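Uncharacterized protein (Pseudomonas aeruginosa PAO1, PDB 4R1D) probably acts as the immunity protein Tli4, binding and neutralising the type VI secretion lipase effector Tle4 so that the bacterium is spared its own toxin. Local coordinates at residues 184-194 / 242-252. Residues are numbered along the deposited sequence; the frame is centred on the assembly and turned at random.
Sequences TGAELNSLLER and MWEVQGKEESL
With CG anti to the backbone N in both residues (chi1 174° in R194, -173° in E244), the two side chains reach for each other, and a bend at chi3 of R194 turns its guanidinium end-on to the carboxylate of the extended E244. The grip is two-pronged: R194 NH1 lies 2.8 Å from E244 OE1 and NH2 3.0 Å from OE2, each oxygen met on its syn side, the two planes 26° apart. At the other edge of the guanidinium, N189 OD1 accepts from both NE (2.6 Å) and NH2, and NH2 bonds N189 O as well. L191 lies across E244, its CB 3.8 Å from E244 OE1, and its CD2 meets M242 CB at 4.1 Å. Further along, Q246 and E187 are joined by a pair of bonds: E187 N donates almost straight to Q246 O (3.0 Å), and NE2 of the extended Q246 side chain returns a bond to E187 O from above the carbonyl plane. Past A186, whose CB sits 3.3 Å from G247 O, a water accepts from G185 N and donates to K248 O and S251 O. These bonds tie the lead-in and first turn of helix 191-205 to the end of strand 236-245 and the loop after it. N256 also bonds E244 OE2, and W96 O of the neighbouring Tle4 chain takes R194 NH1. The charge of R194 is probably matched by E244, and a guanidinium bonded to N189, E244 and Tle4 should rotate little.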
ATOM      1  N   THR B 184     -10.860 -14.420 -14.203  1.00 18.05           N
ATOM      2  CA  THR B 184     -12.258 -14.674 -14.546  1.00 18.21           C
ATOM      3  C   THR B 184     -13.089 -13.412 -14.295  1.00 16.87           C
ATOM      4  O   THR B 184     -12.798 -12.641 -13.381  1.00 19.25           O
ATOM      5  CB  THR B 184     -12.870 -15.857 -13.739  1.00 18.10           C
ATOM      6  OG1 THR B 184     -12.514 -15.743 -12.357  1.00 18.40           O
ATOM      7  CG2 THR B 184     -12.396 -17.220 -14.279  1.00 19.41           C
ATOM      8  N   GLY B 185     -14.120 -13.214 -15.111  1.00 22.74           N
ATOM      9  CA  GLY B 185     -14.986 -12.057 -14.985  1.00 22.20           C
ATOM     10  C   GLY B 185     -14.617 -10.935 -15.935  1.00 22.59           C
ATOM     11  O   GLY B 185     -13.436 -10.662 -16.186  1.00 19.15           O
ATOM     12  N   ALA B 186     -15.633 -10.266 -16.470  1.00 21.18           N
ATOM     13  CA  ALA B 186     -15.392  -9.158 -17.380  1.00 19.73           C
ATOM     14  C   ALA B 186     -14.855  -7.969 -16.606  1.00 20.26           C
ATOM     15  O   ALA B 186     -15.361  -7.640 -15.538  1.00 22.48           O
ATOM     16  CB  ALA B 186     -16.671  -8.774 -18.109  1.00 19.75           C
ATOM     17  N   GLU B 187     -13.815  -7.329 -17.128  1.00 20.41           N
ATOM     18  CA  GLU B 187     -13.383  -6.075 -16.531  1.00 20.01           C
ATOM     19  C   GLU B 187     -14.514  -5.055 -16.686  1.00 23.13           C
ATOM     20  O   GLU B 187     -15.328  -5.140 -17.616  1.00 21.14           O
ATOM     21  CB  GLU B 187     -12.095  -5.580 -17.192  1.00 22.08           C
ATOM     22  CG  GLU B 187     -11.465  -4.376 -16.521  1.00 22.72           C
ATOM     23  CD  GLU B 187     -11.278  -4.557 -15.026  1.00 22.63           C
ATOM     24  OE1 GLU B 187     -12.217  -4.223 -14.273  1.00 23.58           O
ATOM     25  OE2 GLU B 187     -10.198  -5.025 -14.606  1.00 19.40           O
ATOM     26  N   LEU B 188     -14.562  -4.095 -15.769  1.00 25.29           N
ATOM     27  CA  LEU B 188     -15.677  -3.153 -15.682  1.00 23.61           C
ATOM     28  C   LEU B 188     -15.678  -2.085 -16.776  1.00 24.86           C
ATOM     29  O   LEU B 188     -16.710  -1.469 -17.057  1.00 26.30           O
ATOM     30  CB  LEU B 188     -15.678  -2.485 -14.301  1.00 24.48           C
ATOM     31  CG  LEU B 188     -16.224  -3.321 -13.142  1.00 26.88           C
ATOM     32  CD1 LEU B 188     -15.482  -4.642 -12.999  1.00 34.21           C
ATOM     33  CD2 LEU B 188     -16.151  -2.528 -11.845  1.00 30.10           C
ATOM     34  N   ASN B 189     -14.514  -1.844 -17.366  1.00 23.92           N
ATOM     35  CA  ASN B 189     -14.387  -0.920 -18.483  1.00 31.42           C
ATOM     36  C   ASN B 189     -13.397  -1.486 -19.497  1.00 18.95           C
ATOM     37  O   ASN B 189     -12.728  -2.477 -19.216  1.00 20.21           O
ATOM     38  CB  ASN B 189     -13.969   0.481 -18.002  1.00 24.10           C
ATOM     39  CG  ASN B 189     -12.692   0.467 -17.175  1.00 28.63           C
ATOM     40  OD1 ASN B 189     -11.855  -0.413 -17.321  1.00 23.32           O
ATOM     41  ND2 ASN B 189     -12.543   1.452 -16.297  1.00 31.73           N
ATOM     42  N   SER B 190     -13.317  -0.878 -20.676  1.00 24.92           N
ATOM     43  CA  SER B 190     -12.408  -1.379 -21.715  1.00 21.71           C
ATOM     44  C   SER B 190     -11.111  -0.570 -21.788  1.00 20.69           C
ATOM     45  O   SER B 190     -11.083   0.613 -21.479  1.00 20.56           O
ATOM     46  CB  SER B 190     -13.096  -1.415 -23.081  1.00 28.48           C
ATOM     47  OG  SER B 190     -13.627  -0.145 -23.402  1.00 34.96           O
ATOM     48  N   LEU B 191     -10.043  -1.215 -22.233  1.00 21.36           N
ATOM     49  CA  LEU B 191      -8.720  -0.609 -22.191  1.00 21.13           C
ATOM     50  C   LEU B 191      -8.594   0.750 -22.882  1.00 19.36           C
ATOM     51  O   LEU B 191      -8.103   1.696 -22.291  1.00 17.21           O
ATOM     52  CB  LEU B 191      -7.697  -1.568 -22.785  1.00 18.70           C
ATOM     53  CG  LEU B 191      -6.319  -0.950 -22.987  1.00 18.05           C
ATOM     54  CD1 LEU B 191      -5.683  -0.637 -21.648  1.00 16.06           C
ATOM     55  CD2 LEU B 191      -5.466  -1.930 -23.772  1.00 17.98           C
ATOM     56  N   LEU B 192      -9.005   0.852 -24.137  1.00 18.24           N
ATOM     57  CA  LEU B 192      -8.789   2.109 -24.847  1.00 20.04           C
ATOM     58  C   LEU B 192      -9.557   3.252 -24.204  1.00 20.22           C
ATOM     59  O   LEU B 192      -9.005   4.340 -23.997  1.00 23.72           O
ATOM     60  CB  LEU B 192      -9.153   1.992 -26.326  1.00 21.96           C
ATOM     61  CG  LEU B 192      -8.401   0.928 -27.123  1.00 29.10           C
ATOM     62  CD1 LEU B 192      -8.575   1.170 -28.618  1.00 21.71           C
ATOM     63  CD2 LEU B 192      -6.926   0.907 -26.744  1.00 27.47           C
ATOM     64  N   GLU B 193     -10.820   3.001 -23.866  1.00 20.68           N
ATOM     65  CA  GLU B 193     -11.639   4.032 -23.226  1.00 22.04           C
ATOM     66  C   GLU B 193     -11.068   4.407 -21.864  1.00 23.23           C
ATOM     67  O   GLU B 193     -11.160   5.557 -21.446  1.00 21.94           O
ATOM     68  CB  GLU B 193     -13.099   3.576 -23.093  1.00 27.33           C
ATOM     69  CG  GLU B 193     -13.358   2.597 -21.961  1.00 33.94           C
ATOM     70  CD  GLU B 193     -14.811   2.145 -21.897  1.00 42.51           C
ATOM     71  OE1 GLU B 193     -15.172   1.442 -20.930  1.00 37.00           O
ATOM     72  OE2 GLU B 193     -15.591   2.491 -22.813  1.00 41.11           O
ATOM     73  N   ARG B 194     -10.464   3.430 -21.187  1.00 16.71           N
ATOM     74  CA  ARG B 194      -9.940   3.611 -19.837  1.00 19.81           C
ATOM     75  C   ARG B 194      -8.735   4.544 -19.781  1.00 19.05           C
ATOM     76  O   ARG B 194      -8.678   5.456 -18.938  1.00 18.82           O
ATOM     77  CB  ARG B 194      -9.546   2.249 -19.251  1.00 23.40           C
ATOM     78  CG  ARG B 194      -8.853   2.294 -17.904  1.00 20.93           C
ATOM     79  CD  ARG B 194      -8.334   0.891 -17.522  1.00 20.21           C
ATOM     80  NE  ARG B 194      -9.312  -0.138 -17.853  1.00 17.34           N
ATOM     81  CZ  ARG B 194      -9.006  -1.312 -18.400  1.00 21.30           C
ATOM     82  NH1 ARG B 194      -7.743  -1.613 -18.665  1.00 15.08           N
ATOM     83  NH2 ARG B 194      -9.967  -2.186 -18.685  1.00 19.30           N
ATOM     84  N   MET B 242       0.315  -1.971 -24.063  1.00 12.04           N
ATOM     85  CA  MET B 242      -0.839  -2.472 -23.308  1.00 13.50           C
ATOM     86  C   MET B 242      -1.806  -3.213 -24.236  1.00 12.53           C
ATOM     87  O   MET B 242      -2.130  -2.707 -25.298  1.00 17.31           O
ATOM     88  CB  MET B 242      -1.561  -1.283 -22.662  1.00 15.67           C
ATOM     89  CG  MET B 242      -0.652  -0.473 -21.746  1.00 16.14           C
ATOM     90  SD  MET B 242      -1.291   1.168 -21.345  1.00 16.63           S
ATOM     91  CE  MET B 242      -0.738   2.107 -22.768  1.00 16.21           C
ATOM     92  N   TRP B 243      -2.259  -4.401 -23.833  1.00 14.15           N
ATOM     93  CA  TRP B 243      -3.146  -5.225 -24.657  1.00 13.67           C
ATOM     94  C   TRP B 243      -4.157  -5.882 -23.730  1.00 13.18           C
ATOM     95  O   TRP B 243      -3.790  -6.371 -22.670  1.00 14.77           O
ATOM     96  CB  TRP B 243      -2.313  -6.300 -25.363  1.00 13.89           C
ATOM     97  CG  TRP B 243      -3.056  -7.230 -26.309  1.00 17.58           C
ATOM     98  CD1 TRP B 243      -3.251  -7.043 -27.651  1.00 18.18           C
ATOM     99  CD2 TRP B 243      -3.629  -8.514 -25.997  1.00 16.80           C
ATOM    100  NE1 TRP B 243      -3.924  -8.121 -28.185  1.00 19.58           N
ATOM    101  CE2 TRP B 243      -4.175  -9.032 -27.193  1.00 17.16           C
ATOM    102  CE3 TRP B 243      -3.746  -9.269 -24.820  1.00 15.23           C
ATOM    103  CZ2 TRP B 243      -4.822 -10.272 -27.253  1.00 16.89           C
ATOM    104  CZ3 TRP B 243      -4.399 -10.506 -24.876  1.00 15.04           C
ATOM    105  CH2 TRP B 243      -4.925 -10.997 -26.091  1.00 16.68           C
ATOM    106  N   GLU B 244      -5.427  -5.886 -24.126  1.00 15.14           N
ATOM    107  CA  GLU B 244      -6.448  -6.444 -23.277  1.00 17.36           C
ATOM    108  C   GLU B 244      -7.614  -7.019 -24.060  1.00 17.21           C
ATOM    109  O   GLU B 244      -8.002  -6.500 -25.114  1.00 18.11           O
ATOM    110  CB  GLU B 244      -6.964  -5.372 -22.306  1.00 16.06           C
ATOM    111  CG  GLU B 244      -7.936  -5.911 -21.262  1.00 16.77           C
ATOM    112  CD  GLU B 244      -8.202  -4.906 -20.153  1.00 21.27           C
ATOM    113  OE1 GLU B 244      -7.321  -4.063 -19.891  1.00 17.46           O
ATOM    114  OE2 GLU B 244      -9.294  -4.964 -19.544  1.00 22.60           O
ATOM    115  N   VAL B 245      -8.122  -8.125 -23.534  1.00 17.21           N
ATOM    116  CA  VAL B 245      -9.404  -8.680 -23.916  1.00 18.82           C
ATOM    117  C   VAL B 245     -10.298  -8.481 -22.701  1.00 17.30           C
ATOM    118  O   VAL B 245      -9.998  -8.981 -21.615  1.00 17.07           O
ATOM    119  CB  VAL B 245      -9.286 -10.182 -24.207  1.00 20.06           C
ATOM    120  CG1 VAL B 245     -10.681 -10.816 -24.328  1.00 23.08           C
ATOM    121  CG2 VAL B 245      -8.439 -10.414 -25.459  1.00 18.62           C
ATOM    122  N   GLN B 246     -11.388  -7.743 -22.871  1.00 20.04           N
ATOM    123  CA  GLN B 246     -12.232  -7.371 -21.729  1.00 25.95           C
ATOM    124  C   GLN B 246     -12.695  -8.563 -20.886  1.00 22.38           C
ATOM    125  O   GLN B 246     -12.673  -8.506 -19.647  1.00 21.65           O
ATOM    126  CB  GLN B 246     -13.429  -6.515 -22.173  1.00 27.21           C
ATOM    127  CG  GLN B 246     -14.262  -5.969 -21.009  1.00 22.61           C
ATOM    128  CD  GLN B 246     -15.110  -4.771 -21.406  1.00 27.14           C
ATOM    129  OE1 GLN B 246     -15.176  -4.406 -22.583  1.00 30.49           O
ATOM    130  NE2 GLN B 246     -15.761  -4.150 -20.426  1.00 23.76           N
ATOM    131  N   GLY B 247     -13.095  -9.643 -21.549  1.00 19.90           N
ATOM    132  CA  GLY B 247     -13.568 -10.828 -20.855  1.00 21.76           C
ATOM    133  C   GLY B 247     -15.081 -10.961 -20.852  1.00 23.22           C
ATOM    134  O   GLY B 247     -15.799  -9.991 -21.094  1.00 21.76           O
ATOM    135  N   LYS B 248     -15.559 -12.173 -20.585  1.00 23.66           N
ATOM    136  CA  LYS B 248     -16.984 -12.458 -20.474  1.00 23.64           C
ATOM    137  C   LYS B 248     -17.222 -13.030 -19.096  1.00 25.25           C
ATOM    138  O   LYS B 248     -16.340 -13.661 -18.528  1.00 29.06           O
ATOM    139  CB  LYS B 248     -17.408 -13.505 -21.508  1.00 26.14           C
ATOM    140  CG  LYS B 248     -17.038 -13.188 -22.944  1.00 29.73           C
ATOM    141  CD  LYS B 248     -17.898 -12.075 -23.515  1.00 43.61           C
ATOM    142  CE  LYS B 248     -17.695 -11.951 -25.020  1.00 47.68           C
ATOM    143  NZ  LYS B 248     -18.374 -10.745 -25.570  1.00 50.19           N
ATOM    144  N   GLU B 249     -18.416 -12.819 -18.557  1.00 26.90           N
ATOM    145  CA  GLU B 249     -18.744 -13.316 -17.225  1.00 27.25           C
ATOM    146  C   GLU B 249     -18.836 -14.841 -17.175  1.00 26.38           C
ATOM    147  O   GLU B 249     -19.322 -15.477 -18.110  1.00 27.22           O
ATOM    148  CB  GLU B 249     -20.047 -12.683 -16.732  1.00 29.38           C
ATOM    149  CG  GLU B 249     -20.014 -11.167 -16.810  1.00 37.29           C
ATOM    150  CD  GLU B 249     -21.027 -10.495 -15.909  1.00 62.88           C
ATOM    151  OE1 GLU B 249     -20.802  -9.311 -15.563  1.00 55.03           O
ATOM    152  OE2 GLU B 249     -22.038 -11.144 -15.552  1.00 60.65           O
ATOM    153  N   GLU B 250     -18.374 -15.418 -16.069  1.00 26.22           N
ATOM    154  CA  GLU B 250     -18.447 -16.863 -15.867  1.00 31.60           C
ATOM    155  C   GLU B 250     -17.917 -17.661 -17.055  1.00 31.92           C
ATOM    156  O   GLU B 250     -18.559 -18.599 -17.525  1.00 31.55           O
ATOM    157  CB  GLU B 250     -19.885 -17.289 -15.546  1.00 34.87           C
ATOM    158  CG  GLU B 250     -20.410 -16.724 -14.243  1.00 42.91           C
ATOM    159  CD  GLU B 250     -21.742 -17.325 -13.838  1.00 56.80           C
ATOM    160  OE1 GLU B 250     -22.427 -17.899 -14.713  1.00 55.15           O
ATOM    161  OE2 GLU B 250     -22.098 -17.228 -12.642  1.00 59.58           O
ATOM    162  N   SER B 251     -16.742 -17.287 -17.541  1.00 26.78           N
ATOM    163  CA  SER B 251     -16.134 -17.983 -18.664  1.00 23.56           C
ATOM    164  C   SER B 251     -14.666 -18.315 -18.393  1.00 29.19           C
ATOM    165  O   SER B 251     -13.850 -17.420 -18.162  1.00 25.58           O
ATOM    166  CB  SER B 251     -16.255 -17.145 -19.939  1.00 25.41           C
ATOM    167  OG  SER B 251     -15.549 -17.752 -21.006  1.00 29.37           O
ATOM    168  N   LEU B 252     -14.331 -19.603 -18.435  1.00 24.20           N
ATOM    169  CA  LEU B 252     -12.962 -20.039 -18.154  1.00 24.97           C
ATOM    170  C   LEU B 252     -12.026 -19.699 -19.308  1.00 25.02           C
ATOM    171  O   LEU B 252     -10.845 -19.408 -19.095  1.00 24.59           O
ATOM    172  CB  LEU B 252     -12.910 -21.548 -17.875  1.00 22.62           C
ATOM    173  CG  LEU B 252     -13.693 -22.062 -16.668  1.00 19.91           C
ATOM    174  CD1 LEU B 252     -13.611 -23.575 -16.536  1.00 23.71           C
ATOM    175  CD2 LEU B 252     -13.199 -21.378 -15.398  1.00 27.02           C
TER
HETATM  176  O   HOH W   1     -14.537 -15.041 -17.049  1.00 20.87           O